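PDB 4DY0: glia-derived nexin from Homo sapiens, which inhibits serine proteases such as thrombin, trypsin and urokinase as a heparin-binding serpin, and promotes neurite extension by inhibiting thrombin. Local coordinates for residues S205-G210 with E224-G229; G172-R177 with I326-D331; V266-Q271 with S348-I353. All coordinates share one frame; numbering follows the deposited sequence.

Contact 1: S205-G210 with E224-G229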
ATOM      1  N   SER A 205      27.570  -5.475  -2.946  1.00 45.42           N
ATOM      2  CA  SER A 205      27.460  -5.637  -1.505  1.00 45.00           C
ATOM      3  C   SER A 205      26.744  -6.943  -1.171  1.00 43.46           C
ATOM      4  O   SER A 205      26.305  -7.659  -2.070  1.00 44.53           O
ATOM      5  CB  SER A 205      26.717  -4.440  -0.906  1.00 41.80           C
ATOM      6  OG  SER A 205      26.605  -4.545   0.499  1.00 51.92           O
ATOM      7  N   VAL A 206      26.632  -7.253   0.117  1.00 37.10           N
ATOM      8  CA  VAL A 206      25.962  -8.473   0.552  1.00 39.75           C
ATOM      9  C   VAL A 206      24.480  -8.212   0.802  1.00 39.82           C
ATOM     10  O   VAL A 206      24.114  -7.326   1.569  1.00 40.75           O
ATOM     11  CB  VAL A 206      26.611  -9.067   1.831  1.00 43.67           C
ATOM     12  CG1 VAL A 206      25.931 -10.374   2.223  1.00 39.26           C
ATOM     13  CG2 VAL A 206      28.106  -9.290   1.625  1.00 41.22           C
ATOM     14  N   PHE A 207      23.630  -8.983   0.135  1.00 40.08           N
ATOM     15  CA  PHE A 207      22.188  -8.878   0.312  1.00 37.98           C
ATOM     16  C   PHE A 207      21.581 -10.269   0.344  1.00 39.54           C
ATOM     17  O   PHE A 207      22.072 -11.186  -0.320  1.00 39.07           O
ATOM     18  CB  PHE A 207      21.552  -8.093  -0.840  1.00 35.47           C
ATOM     19  CG  PHE A 207      21.874  -6.627  -0.837  1.00 30.91           C
ATOM     20  CD1 PHE A 207      21.265  -5.773   0.067  1.00 30.31           C
ATOM     21  CD2 PHE A 207      22.774  -6.102  -1.750  1.00 28.81           C
ATOM     22  CE1 PHE A 207      21.557  -4.420   0.070  1.00 31.23           C
ATOM     23  CE2 PHE A 207      23.069  -4.753  -1.756  1.00 32.58           C
ATOM     24  CZ  PHE A 207      22.457  -3.908  -0.845  1.00 33.42           C
ATOM     25  N   ARG A 208      20.513 -10.426   1.116  1.00 34.30           N
ATOM     26  CA  ARG A 208      19.755 -11.664   1.099  1.00 35.78           C
ATOM     27  C   ARG A 208      18.981 -11.755  -0.212  1.00 34.58           C
ATOM     28  O   ARG A 208      18.285 -10.819  -0.602  1.00 29.38           O
ATOM     29  CB  ARG A 208      18.810 -11.730   2.300  1.00 36.95           C
ATOM     30  CG  ARG A 208      19.512 -12.114   3.600  1.00 41.51           C
ATOM     31  CD  ARG A 208      18.746 -11.643   4.831  1.00 48.33           C
ATOM     32  NE  ARG A 208      17.359 -12.096   4.829  1.00 61.76           N
ATOM     33  CZ  ARG A 208      16.957 -13.278   5.284  1.00 66.62           C
ATOM     34  NH1 ARG A 208      15.672 -13.603   5.242  1.00 59.88           N
ATOM     35  NH2 ARG A 208      17.841 -14.135   5.781  1.00 68.21           N
ATOM     36  N   CYS A 209      19.127 -12.872  -0.911  1.00 37.18           N
ATOM     37  CA  CYS A 209      18.375 -13.064  -2.140  1.00 38.08           C
ATOM     38  C   CYS A 209      18.242 -14.524  -2.504  1.00 34.87           C
ATOM     39  O   CYS A 209      18.846 -15.391  -1.880  1.00 42.39           O
ATOM     40  CB  CYS A 209      18.997 -12.281  -3.297  1.00 43.33           C
ATOM     41  SG  CYS A 209      20.754 -12.550  -3.514  1.00 41.30           S
ATOM     42  N   GLY A 210      17.375 -14.744  -3.469  1.00 34.48           N
ATOM     43  CA  GLY A 210      16.923 -16.014  -3.972  1.00 35.01           C
ATOM     44  C   GLY A 210      16.135 -16.129  -5.260  1.00 31.50           C
ATOM     45  O   GLY A 210      15.922 -15.209  -5.933  1.00 29.38           O
ATOM     46  N   GLU A 224      16.207  -8.860  -0.891  1.00 33.16           N
ATOM     47  CA  GLU A 224      15.839  -8.001   0.227  1.00 34.67           C
ATOM     48  C   GLU A 224      16.862  -6.881   0.434  1.00 33.49           C
ATOM     49  O   GLU A 224      18.060  -7.131   0.561  1.00 33.18           O
ATOM     50  CB  GLU A 224      15.691  -8.816   1.509  1.00 37.03           C
ATOM     51  CG  GLU A 224      15.183  -8.000   2.688  1.00 46.42           C
ATOM     52  CD  GLU A 224      15.164  -8.791   3.982  1.00 56.78           C
ATOM     53  OE1 GLU A 224      16.140  -9.528   4.248  1.00 51.21           O
ATOM     54  OE2 GLU A 224      14.173  -8.672   4.735  1.00 58.51           O
ATOM     55  N   LEU A 225      16.380  -5.646   0.455  1.00 32.55           N
ATOM     56  CA  LEU A 225      17.230  -4.497   0.714  1.00 31.32           C
ATOM     57  C   LEU A 225      16.760  -3.835   1.995  1.00 30.04           C
ATOM     58  O   LEU A 225      15.744  -3.145   2.001  1.00 32.73           O
ATOM     59  CB  LEU A 225      17.142  -3.498  -0.436  1.00 33.11           C
ATOM     60  CG  LEU A 225      17.595  -3.931  -1.827  1.00 34.51           C
ATOM     61  CD1 LEU A 225      16.897  -5.202  -2.250  1.00 46.10           C
ATOM     62  CD2 LEU A 225      17.288  -2.815  -2.799  1.00 37.84           C
ATOM     63  N   PRO A 226      17.487  -4.055   3.095  1.00 36.44           N
ATOM     64  CA  PRO A 226      17.070  -3.506   4.385  1.00 32.41           C
ATOM     65  C   PRO A 226      17.327  -2.004   4.517  1.00 36.39           C
ATOM     66  O   PRO A 226      18.283  -1.479   3.937  1.00 29.73           O
ATOM     67  CB  PRO A 226      17.931  -4.280   5.387  1.00 35.80           C
ATOM     68  CG  PRO A 226      19.139  -4.686   4.613  1.00 37.39           C
ATOM     69  CD  PRO A 226      18.679  -4.917   3.206  1.00 33.52           C
ATOM     70  N   TYR A 227      16.462  -1.322   5.267  1.00 33.18           N
ATOM     71  CA  TYR A 227      16.685   0.073   5.627  1.00 34.52           C
ATOM     72  C   TYR A 227      17.430   0.146   6.964  1.00 36.73           C
ATOM     73  O   TYR A 227      17.411  -0.807   7.743  1.00 35.84           O
ATOM     74  CB  TYR A 227      15.364   0.844   5.677  1.00 32.31           C
ATOM     75  CG  TYR A 227      14.716   1.015   4.320  1.00 33.09           C
ATOM     76  CD1 TYR A 227      15.042   2.089   3.503  1.00 34.51           C
ATOM     77  CD2 TYR A 227      13.784   0.094   3.851  1.00 33.25           C
ATOM     78  CE1 TYR A 227      14.452   2.247   2.252  1.00 33.43           C
ATOM     79  CE2 TYR A 227      13.190   0.243   2.601  1.00 32.40           C
ATOM     80  CZ  TYR A 227      13.528   1.321   1.810  1.00 32.48           C
ATOM     81  OH  TYR A 227      12.944   1.474   0.572  1.00 31.74           O
ATOM     82  N   HIS A 228      18.084   1.273   7.223  1.00 36.72           N
ATOM     83  CA  HIS A 228      19.052   1.365   8.317  1.00 37.47           C
ATOM     84  C   HIS A 228      18.476   1.122   9.718  1.00 39.57           C
ATOM     85  O   HIS A 228      19.177   0.625  10.599  1.00 35.42           O
ATOM     86  CB  HIS A 228      19.829   2.686   8.252  1.00 40.28           C
ATOM     87  CG  HIS A 228      19.097   3.857   8.830  1.00 47.89           C
ATOM     88  ND1 HIS A 228      17.971   4.396   8.246  1.00 45.22           N
ATOM     89  CD2 HIS A 228      19.350   4.613   9.927  1.00 47.18           C
ATOM     90  CE1 HIS A 228      17.551   5.422   8.967  1.00 48.18           C
ATOM     91  NE2 HIS A 228      18.371   5.574   9.992  1.00 44.53           N
ATOM     92  N   GLY A 229      17.206   1.460   9.919  1.00 38.13           N
ATOM     93  CA  GLY A 229      16.538   1.187  11.189  1.00 37.42           C
ATOM     94  C   GLY A 229      16.430  -0.304  11.466  1.00 42.87           C
ATOM     95  O   GLY A 229      16.172  -0.723  12.596  1.00 44.36           O
TER
HETATM   96  O   HOH W   1      19.458  -8.276   2.395  1.00 30.57           O

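Contact 2: G172-R177 with I326-D331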
ATOM      1  N   GLY A 172      12.967   6.744   3.736  1.00 38.13           N
ATOM      2  CA  GLY A 172      13.897   6.038   4.618  1.00 38.86           C
ATOM      3  C   GLY A 172      15.346   6.121   4.174  1.00 35.51           C
ATOM      4  O   GLY A 172      15.670   6.808   3.208  1.00 37.46           O
ATOM      5  N   LEU A 173      16.222   5.422   4.886  1.00 31.85           N
ATOM      6  CA  LEU A 173      17.638   5.411   4.558  1.00 34.51           C
ATOM      7  C   LEU A 173      18.148   3.975   4.499  1.00 33.35           C
ATOM      8  O   LEU A 173      17.900   3.183   5.408  1.00 31.14           O
ATOM      9  CB  LEU A 173      18.433   6.223   5.588  1.00 38.87           C
ATOM     10  CG  LEU A 173      18.194   7.739   5.602  1.00 44.06           C
ATOM     11  CD1 LEU A 173      18.688   8.370   6.898  1.00 44.14           C
ATOM     12  CD2 LEU A 173      18.850   8.406   4.398  1.00 44.81           C
ATOM     13  N   TRP A 174      18.851   3.636   3.424  1.00 35.14           N
ATOM     14  CA  TRP A 174      19.354   2.275   3.257  1.00 34.23           C
ATOM     15  C   TRP A 174      20.330   1.935   4.370  1.00 39.49           C
ATOM     16  O   TRP A 174      21.101   2.789   4.816  1.00 39.08           O
ATOM     17  CB  TRP A 174      20.054   2.103   1.905  1.00 33.09           C
ATOM     18  CG  TRP A 174      19.171   2.288   0.707  1.00 31.85           C
ATOM     19  CD1 TRP A 174      19.312   3.226  -0.280  1.00 31.52           C
ATOM     20  CD2 TRP A 174      18.017   1.513   0.360  1.00 30.99           C
ATOM     21  NE1 TRP A 174      18.315   3.083  -1.216  1.00 31.99           N
ATOM     22  CE2 TRP A 174      17.506   2.040  -0.847  1.00 30.34           C
ATOM     23  CE3 TRP A 174      17.365   0.428   0.952  1.00 28.86           C
ATOM     24  CZ2 TRP A 174      16.377   1.517  -1.472  1.00 27.78           C
ATOM     25  CZ3 TRP A 174      16.239  -0.091   0.331  1.00 30.46           C
ATOM     26  CH2 TRP A 174      15.757   0.454  -0.869  1.00 30.06           C
ATOM     27  N   LYS A 175      20.296   0.689   4.828  1.00 37.44           N
ATOM     28  CA  LYS A 175      21.324   0.213   5.734  1.00 37.02           C
ATOM     29  C   LYS A 175      22.666   0.331   5.017  1.00 36.39           C
ATOM     30  O   LYS A 175      23.665   0.749   5.603  1.00 35.55           O
ATOM     31  CB  LYS A 175      21.057  -1.231   6.146  1.00 38.66           C
ATOM     32  CG  LYS A 175      22.192  -1.869   6.929  1.00 42.95           C
ATOM     33  CD  LYS A 175      21.804  -3.247   7.436  1.00 45.63           C
ATOM     34  CE  LYS A 175      22.982  -3.943   8.094  1.00 51.23           C
ATOM     35  NZ  LYS A 175      22.611  -5.303   8.565  1.00 59.06           N
ATOM     36  N   SER A 176      22.670  -0.028   3.737  1.00 35.83           N
ATOM     37  CA  SER A 176      23.850   0.113   2.897  1.00 36.76           C
ATOM     38  C   SER A 176      23.564   1.063   1.735  1.00 36.51           C
ATOM     39  O   SER A 176      22.845   0.720   0.798  1.00 37.94           O
ATOM     40  CB  SER A 176      24.305  -1.249   2.377  1.00 33.45           C
ATOM     41  OG  SER A 176      25.475  -1.105   1.594  1.00 35.80           O
ATOM     42  N   ARG A 177      24.133   2.260   1.802  1.00 39.82           N
ATOM     43  CA  ARG A 177      23.838   3.310   0.837  1.00 43.01           C
ATOM     44  C   ARG A 177      24.314   2.966  -0.565  1.00 43.29           C
ATOM     45  O   ARG A 177      25.182   2.116  -0.746  1.00 45.80           O
ATOM     46  CB  ARG A 177      24.492   4.622   1.269  1.00 44.13           C
ATOM     47  CG  ARG A 177      26.005   4.656   1.077  1.00 52.03           C
ATOM     48  CD  ARG A 177      26.602   5.916   1.691  1.00 64.91           C
ATOM     49  NE  ARG A 177      28.063   5.916   1.666  1.00 82.37           N
ATOM     50  CZ  ARG A 177      28.820   6.779   2.340  1.00 84.20           C
ATOM     51  NH1 ARG A 177      28.256   7.710   3.098  1.00 80.75           N
ATOM     52  NH2 ARG A 177      30.142   6.707   2.260  1.00 79.76           N
ATOM     53  N   ILE A 326       6.430   6.286  -2.845  1.00 28.87           N
ATOM     54  CA  ILE A 326       7.727   5.919  -2.300  1.00 31.76           C
ATOM     55  C   ILE A 326       8.844   6.412  -3.215  1.00 31.92           C
ATOM     56  O   ILE A 326       8.772   6.265  -4.432  1.00 32.34           O
ATOM     57  CB  ILE A 326       7.853   4.390  -2.114  1.00 32.22           C
ATOM     58  CG1 ILE A 326       9.223   4.036  -1.529  1.00 31.60           C
ATOM     59  CG2 ILE A 326       7.638   3.673  -3.436  1.00 30.53           C
ATOM     60  CD1 ILE A 326       9.481   2.551  -1.432  1.00 34.51           C
ATOM     61  N   GLU A 327       9.868   7.019  -2.629  1.00 31.12           N
ATOM     62  CA  GLU A 327      11.035   7.408  -3.402  1.00 32.60           C
ATOM     63  C   GLU A 327      12.176   6.421  -3.190  1.00 31.37           C
ATOM     64  O   GLU A 327      12.476   6.029  -2.063  1.00 32.58           O
ATOM     65  CB  GLU A 327      11.495   8.824  -3.059  1.00 34.91           C
ATOM     66  CG  GLU A 327      12.777   9.204  -3.790  1.00 44.37           C
ATOM     67  CD  GLU A 327      13.223  10.629  -3.525  1.00 52.76           C
ATOM     68  OE1 GLU A 327      14.274  11.029  -4.071  1.00 49.68           O
ATOM     69  OE2 GLU A 327      12.527  11.347  -2.777  1.00 55.39           O
ATOM     70  N   VAL A 328      12.800   6.013  -4.285  1.00 30.02           N
ATOM     71  CA  VAL A 328      13.954   5.139  -4.216  1.00 31.75           C
ATOM     72  C   VAL A 328      15.189   5.914  -4.658  1.00 32.76           C
ATOM     73  O   VAL A 328      15.294   6.311  -5.818  1.00 37.28           O
ATOM     74  CB  VAL A 328      13.755   3.896  -5.098  1.00 28.27           C
ATOM     75  CG1 VAL A 328      14.987   3.016  -5.065  1.00 27.46           C
ATOM     76  CG2 VAL A 328      12.531   3.124  -4.630  1.00 31.46           C
ATOM     77  N   SER A 329      16.115   6.136  -3.728  1.00 40.17           N
ATOM     78  CA  SER A 329      17.289   6.965  -3.997  1.00 36.62           C
ATOM     79  C   SER A 329      18.573   6.363  -3.428  1.00 40.80           C
ATOM     80  O   SER A 329      18.569   5.240  -2.920  1.00 37.92           O
ATOM     81  CB  SER A 329      17.077   8.370  -3.433  1.00 38.25           C
ATOM     82  OG  SER A 329      18.049   9.274  -3.927  1.00 44.48           O
ATOM     83  N   GLU A 330      19.665   7.124  -3.512  1.00 41.65           N
ATOM     84  CA  GLU A 330      20.976   6.680  -3.036  1.00 41.84           C
ATOM     85  C   GLU A 330      21.077   6.652  -1.512  1.00 46.02           C
ATOM     86  O   GLU A 330      21.731   5.777  -0.938  1.00 47.43           O
ATOM     87  CB  GLU A 330      22.088   7.593  -3.578  1.00 41.76           C
ATOM     88  CG  GLU A 330      22.409   7.430  -5.055  1.00 41.49           C
ATOM     89  CD  GLU A 330      21.639   8.389  -5.945  1.00 44.04           C
ATOM     90  OE1 GLU A 330      20.654   8.994  -5.471  1.00 45.39           O
ATOM     91  OE2 GLU A 330      22.020   8.534  -7.125  1.00 49.90           O
ATOM     92  N   ASP A 331      20.429   7.617  -0.867  1.00 45.49           N
ATOM     93  CA  ASP A 331      20.659   7.917   0.551  1.00 45.75           C
ATOM     94  C   ASP A 331      20.576   6.717   1.497  1.00 43.68           C
ATOM     95  O   ASP A 331      19.591   5.976   1.509  1.00 44.52           O
ATOM     96  CB  ASP A 331      19.715   9.031   1.019  1.00 51.58           C
ATOM     97  CG  ASP A 331      19.709  10.232   0.078  1.00 60.87           C
ATOM     98  OD1 ASP A 331      19.761  11.376   0.575  1.00 68.18           O
ATOM     99  OD2 ASP A 331      19.652  10.036  -1.154  1.00 63.29           O
TER
HETATM  100  O   HOH W   2      17.104   6.695   0.405  1.00 37.98           O

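Contact 3: V266-Q271 with S348-I353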
ATOM      1  N   VAL A 266      19.239 -16.367   1.199  1.00 34.13           N
ATOM      2  CA  VAL A 266      20.456 -16.432   1.990  1.00 33.61           C
ATOM      3  C   VAL A 266      21.297 -15.238   1.595  1.00 35.59           C
ATOM      4  O   VAL A 266      21.244 -14.794   0.445  1.00 33.99           O
ATOM      5  CB  VAL A 266      21.258 -17.717   1.715  1.00 32.91           C
ATOM      6  CG1 VAL A 266      20.522 -18.927   2.254  1.00 33.95           C
ATOM      7  CG2 VAL A 266      21.537 -17.859   0.222  1.00 30.90           C
ATOM      8  N   PRO A 267      22.070 -14.701   2.544  1.00 35.43           N
ATOM      9  CA  PRO A 267      22.897 -13.558   2.196  1.00 35.49           C
ATOM     10  C   PRO A 267      23.942 -13.957   1.157  1.00 39.03           C
ATOM     11  O   PRO A 267      24.463 -15.071   1.201  1.00 37.03           O
ATOM     12  CB  PRO A 267      23.574 -13.191   3.526  1.00 37.44           C
ATOM     13  CG  PRO A 267      22.729 -13.819   4.588  1.00 36.22           C
ATOM     14  CD  PRO A 267      22.172 -15.064   3.967  1.00 35.68           C
ATOM     15  N   LYS A 268      24.235 -13.059   0.223  1.00 38.47           N
ATOM     16  CA  LYS A 268      25.328 -13.281  -0.713  1.00 41.17           C
ATOM     17  C   LYS A 268      25.787 -11.991  -1.385  1.00 41.67           C
ATOM     18  O   LYS A 268      25.041 -11.012  -1.464  1.00 45.23           O
ATOM     19  CB  LYS A 268      24.967 -14.348  -1.753  1.00 45.42           C
ATOM     20  CG  LYS A 268      23.949 -13.912  -2.790  1.00 43.48           C
ATOM     21  CD  LYS A 268      23.564 -15.071  -3.707  1.00 45.27           C
ATOM     22  CE  LYS A 268      22.908 -16.208  -2.927  1.00 44.24           C
ATOM     23  NZ  LYS A 268      22.421 -17.298  -3.821  1.00 40.86           N
ATOM     24  N   ARG A 269      27.031 -12.001  -1.846  1.00 41.14           N
ATOM     25  CA  ARG A 269      27.643 -10.854  -2.498  1.00 41.85           C
ATOM     26  C   ARG A 269      27.030 -10.683  -3.880  1.00 42.78           C
ATOM     27  O   ARG A 269      27.092 -11.598  -4.705  1.00 42.69           O
ATOM     28  CB  ARG A 269      29.149 -11.089  -2.601  1.00 47.59           C
ATOM     29  CG  ARG A 269      29.961  -9.917  -3.113  1.00 62.05           C
ATOM     30  CD  ARG A 269      31.430 -10.099  -2.745  1.00 70.38           C
ATOM     31  NE  ARG A 269      32.328  -9.578  -3.773  1.00 89.81           N
ATOM     32  CZ  ARG A 269      32.811 -10.301  -4.781  1.00 89.74           C
ATOM     33  NH1 ARG A 269      32.485 -11.584  -4.903  1.00 83.66           N
ATOM     34  NH2 ARG A 269      33.622  -9.742  -5.671  1.00 83.79           N
ATOM     35  N   VAL A 270      26.435  -9.516  -4.130  1.00 41.49           N
ATOM     36  CA  VAL A 270      25.698  -9.280  -5.371  1.00 38.10           C
ATOM     37  C   VAL A 270      25.892  -7.875  -5.931  1.00 39.47           C
ATOM     38  O   VAL A 270      25.932  -6.903  -5.181  1.00 37.74           O
ATOM     39  CB  VAL A 270      24.184  -9.463  -5.167  1.00 37.87           C
ATOM     40  CG1 VAL A 270      23.505  -9.733  -6.499  1.00 34.67           C
ATOM     41  CG2 VAL A 270      23.906 -10.585  -4.186  1.00 38.24           C
ATOM     42  N   GLN A 271      26.007  -7.780  -7.255  1.00 39.85           N
ATOM     43  CA  GLN A 271      25.939  -6.491  -7.936  1.00 41.60           C
ATOM     44  C   GLN A 271      24.479  -6.111  -8.155  1.00 37.98           C
ATOM     45  O   GLN A 271      23.801  -6.688  -9.007  1.00 40.98           O
ATOM     46  CB  GLN A 271      26.671  -6.540  -9.278  1.00 46.80           C
ATOM     47  CG  GLN A 271      28.053  -5.897  -9.267  1.00 58.58           C
ATOM     48  CD  GLN A 271      27.994  -4.378  -9.222  1.00 57.73           C
ATOM     49  OE1 GLN A 271      29.022  -3.712  -9.112  1.00 70.01           O
ATOM     50  NE2 GLN A 271      26.789  -3.825  -9.312  1.00 51.67           N
ATOM     51  N   SER A 348      33.254 -14.897  -9.872  1.00 57.63           N
ATOM     52  CA  SER A 348      32.306 -13.871 -10.229  1.00 60.76           C
ATOM     53  C   SER A 348      30.974 -13.862  -9.521  1.00 56.84           C
ATOM     54  O   SER A 348      30.249 -14.823  -9.501  1.00 54.99           O
ATOM     55  CB  SER A 348      32.035 -13.941 -11.711  1.00 36.14           C
ATOM     56  N   PRO A 349      30.670 -12.705  -8.978  1.00 50.89           N
ATOM     57  CA  PRO A 349      29.442 -12.462  -8.260  1.00 50.60           C
ATOM     58  C   PRO A 349      28.284 -12.433  -9.177  1.00 49.59           C
ATOM     59  O   PRO A 349      28.357 -11.958 -10.261  1.00 46.95           O
ATOM     60  CB  PRO A 349      29.650 -11.075  -7.713  1.00 51.33           C
ATOM     61  CG  PRO A 349      30.581 -10.516  -8.504  1.00 57.96           C
ATOM     62  CD  PRO A 349      31.503 -11.524  -8.962  1.00 52.93           C
ATOM     63  N   PRO A 350      27.195 -12.941  -8.695  1.00 48.42           N
ATOM     64  CA  PRO A 350      25.937 -12.884  -9.438  1.00 47.82           C
ATOM     65  C   PRO A 350      25.395 -11.456  -9.511  1.00 45.12           C
ATOM     66  O   PRO A 350      25.762 -10.606  -8.696  1.00 42.35           O
ATOM     67  CB  PRO A 350      25.000 -13.772  -8.612  1.00 44.49           C
ATOM     68  CG  PRO A 350      25.574 -13.745  -7.228  1.00 48.38           C
ATOM     69  CD  PRO A 350      27.058 -13.639  -7.405  1.00 47.86           C
ATOM     70  N   TRP A 351      24.536 -11.199 -10.491  1.00 51.51           N
ATOM     71  CA  TRP A 351      23.954  -9.874 -10.668  1.00 43.69           C
ATOM     72  C   TRP A 351      22.462  -9.890 -10.383  1.00 42.39           C
ATOM     73  O   TRP A 351      21.784 -10.885 -10.635  1.00 37.74           O
ATOM     74  CB  TRP A 351      24.207  -9.367 -12.088  1.00 44.08           C
ATOM     75  CG  TRP A 351      25.636  -9.020 -12.343  1.00 52.23           C
ATOM     76  CD1 TRP A 351      26.706  -9.863 -12.269  1.00 59.48           C
ATOM     77  CD2 TRP A 351      26.158  -7.740 -12.713  1.00 55.29           C
ATOM     78  NE1 TRP A 351      27.864  -9.185 -12.568  1.00 68.28           N
ATOM     79  CE2 TRP A 351      27.554  -7.879 -12.844  1.00 60.50           C
ATOM     80  CE3 TRP A 351      25.581  -6.487 -12.945  1.00 56.21           C
ATOM     81  CZ2 TRP A 351      28.382  -6.814 -13.197  1.00 55.64           C
ATOM     82  CZ3 TRP A 351      26.406  -5.429 -13.296  1.00 57.97           C
ATOM     83  CH2 TRP A 351      27.791  -5.601 -13.419  1.00 55.23           C
ATOM     84  N   PHE A 352      21.961  -8.788  -9.830  1.00 38.43           N
ATOM     85  CA  PHE A 352      20.527  -8.587  -9.696  1.00 32.72           C
ATOM     86  C   PHE A 352      20.173  -7.254 -10.346  1.00 34.18           C
ATOM     87  O   PHE A 352      20.231  -6.198  -9.708  1.00 30.97           O
ATOM     88  CB  PHE A 352      20.100  -8.610  -8.233  1.00 30.90           C
ATOM     89  CG  PHE A 352      18.620  -8.819  -8.037  1.00 32.63           C
ATOM     90  CD1 PHE A 352      18.122 -10.065  -7.690  1.00 30.65           C
ATOM     91  CD2 PHE A 352      17.729  -7.771  -8.204  1.00 30.42           C
ATOM     92  CE1 PHE A 352      16.762 -10.262  -7.508  1.00 29.77           C
ATOM     93  CE2 PHE A 352      16.367  -7.963  -8.025  1.00 28.40           C
ATOM     94  CZ  PHE A 352      15.884  -9.209  -7.675  1.00 27.06           C
ATOM     95  N   ILE A 353      19.830  -7.313 -11.629  1.00 26.54           N
ATOM     96  CA  ILE A 353      19.599  -6.109 -12.413  1.00 26.07           C
ATOM     97  C   ILE A 353      18.119  -5.911 -12.691  1.00 25.17           C
ATOM     98  O   ILE A 353      17.505  -6.689 -13.419  1.00 22.09           O
ATOM     99  CB  ILE A 353      20.355  -6.150 -13.752  1.00 23.54           C
ATOM    100  CG1 ILE A 353      21.839  -6.442 -13.514  1.00 25.45           C
ATOM    101  CG2 ILE A 353      20.164  -4.840 -14.510  1.00 22.75           C
ATOM    102  CD1 ILE A 353      22.578  -6.903 -14.756  1.00 27.13           C
TER

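Contact 1: S205-G210 with E224-G229
R208 and E224 meet across two strands of a β hairpin, joined by a salt bridge, and their side chains run next to each other in the same direction. Followed outward, the arginine chain leaves and returns to one acceptor, E224 OE1. Its CB lies 4.0 Å from E224 OE1. CG, beside the backbone N (chi1 -78°), stands off from the glutamate; the bend at chi3 then brings CD back to 3.4 Å from E224 OE1 and NE within reach of it. R208 NE donates to E224 OE1 at 2.9 Å in a noticeably bent bond (144° at the hydrogen). The oxygen lies at the guanidinium edge, near its plane, and is met nearly along its own C-O axis. CZ has already drawn off, 4.0 Å from E224 OE1. Only NE bonds to the carboxylate across this contact, and the two planes are 48° apart. The other carboxylate oxygen, E224 OE2, is held by S233 OG, which should fix the rotation of the group.

At the backbone the strands are joined in two ways. E224 N donates to R208 O at 2.9 Å, an almost straight bond, whereas the return link is made by a water that accepts from R208 N and donates to E224 O. The water also lies at the edge of the F207 ring. F207 brings CD1 to 3.5 Å from E224 O, while P226 CD approaches the ring edge and L225 CG comes to 4.4 Å from F207 CE1.

The hairpin joins sheets B and C of the serpin fold. Strand 195-213 is bonded on its other side to strand 266-284, through S205 with V270 and F207 with K268, while strand 219-226 is flanked by strand 232-239, with L225 hydrogen-bonded to M234.

Contact 2: G172-R177 with I326-D331
D331 O is gripped twice, by the backbone of W174 and by a water. W174 N donates to it at 3.1 Å, on a lone pair in the carbonyl plane, and the water gives it a second hydrogen bond while giving another to G172 O. With CG beside the backbone N (chi1 -63°), the indole is carried toward the turn 329-331. There W174 NE1 donates to S329 O at 2.8 Å; the oxygen is only 7° out of the ring plane and met nearly along its C=O axis, yet the bond is bent (148°). E330 O also lies at this edge, and V328 CG1 comes to 4.1 Å from W174 CZ2. L173 CD2 packs on D331 CB at 3.5 Å.

Y227 stacks on the indole and F178 meets it edge to face. An alanine at W174 is likely to leave S329 O without its indole donor and to open a gap beside V328 and Y227.

The contact lies at the end of strand 319-328, in the serpin region called the breach. Two carbonyls of the turn are thus satisfied by one residue, through its backbone and its ring nitrogen, which ties the turn's path to a single tryptophan.

Contact 3: V266-Q271 with S348-I353
The indole of W351 carries the CB of Q271 on one face, with that carbon 3.8 Å from the centroid of the six-membered ring and 16° off its normal, a clear CH-pi contact. Q271 CG follows over the same ring, toward CZ2 and CE2. The glutamine chain then bends at chi2 (-74°). Its amide is only 19° from parallel with the indole, and the two side chains run alongside each other in the same direction. A second flat group, the guanidinium of R269, has P349 CB over one face, 4.0 Å from R269 NH1.

The backbones pair as parallel strands, with Q271 opposite W351. Q271 N donates to P350 O at 3.2 Å, in the carbonyl plane, and Q271 O accepts from F352 N at 2.9 Å along a nearly straight N-H. One residue therefore uses both its backbone groups on the residues flanking W351, as expected of a parallel ladder. V270 CG1 lies against P350 O, at 3.3 Å, and 4.0 Å from F352 CB.

Toward the reactive-centre loop the ladder probably ends because P350 has no N-H to offer R269 O, which instead lies 3.4 Å from P350 CD. In the other direction it goes on, F352 bonding to I273. Strand 351-353 is the first strand of serpin sheet C, and it receives the chain leaving the reactive-centre loop. The predicted reactive bond, R346-S347, is close by, and the side chain of R269 comes within about 4 Å of that of R346. P350, unable to donate, thus seems to limit the backbone bonding on this side and to leave ring and aliphatic packing to hold the chain as it comes from the loop.

From the N terminus, the chain first passes 172-177, which waits for its partner until 326-331. Within that long excursion contact 1 opens and closes, joining 205-210 to 224-229 as a local hairpin. Contact 3 begins at 266-271, before contact 2 has closed, and ends at 348-353 after it, so contacts 2 and 3 cross, while contacts 1 and 3 follow in series. Contact 1 touches both others: H228 N and P226 O probably bond to L173 O and K175 N, and S205 O probably bonds to V270 N. The three thus link the end of sheet A, the hairpin between sheets C and B, and the edge of sheet C next to the reactive-centre loop.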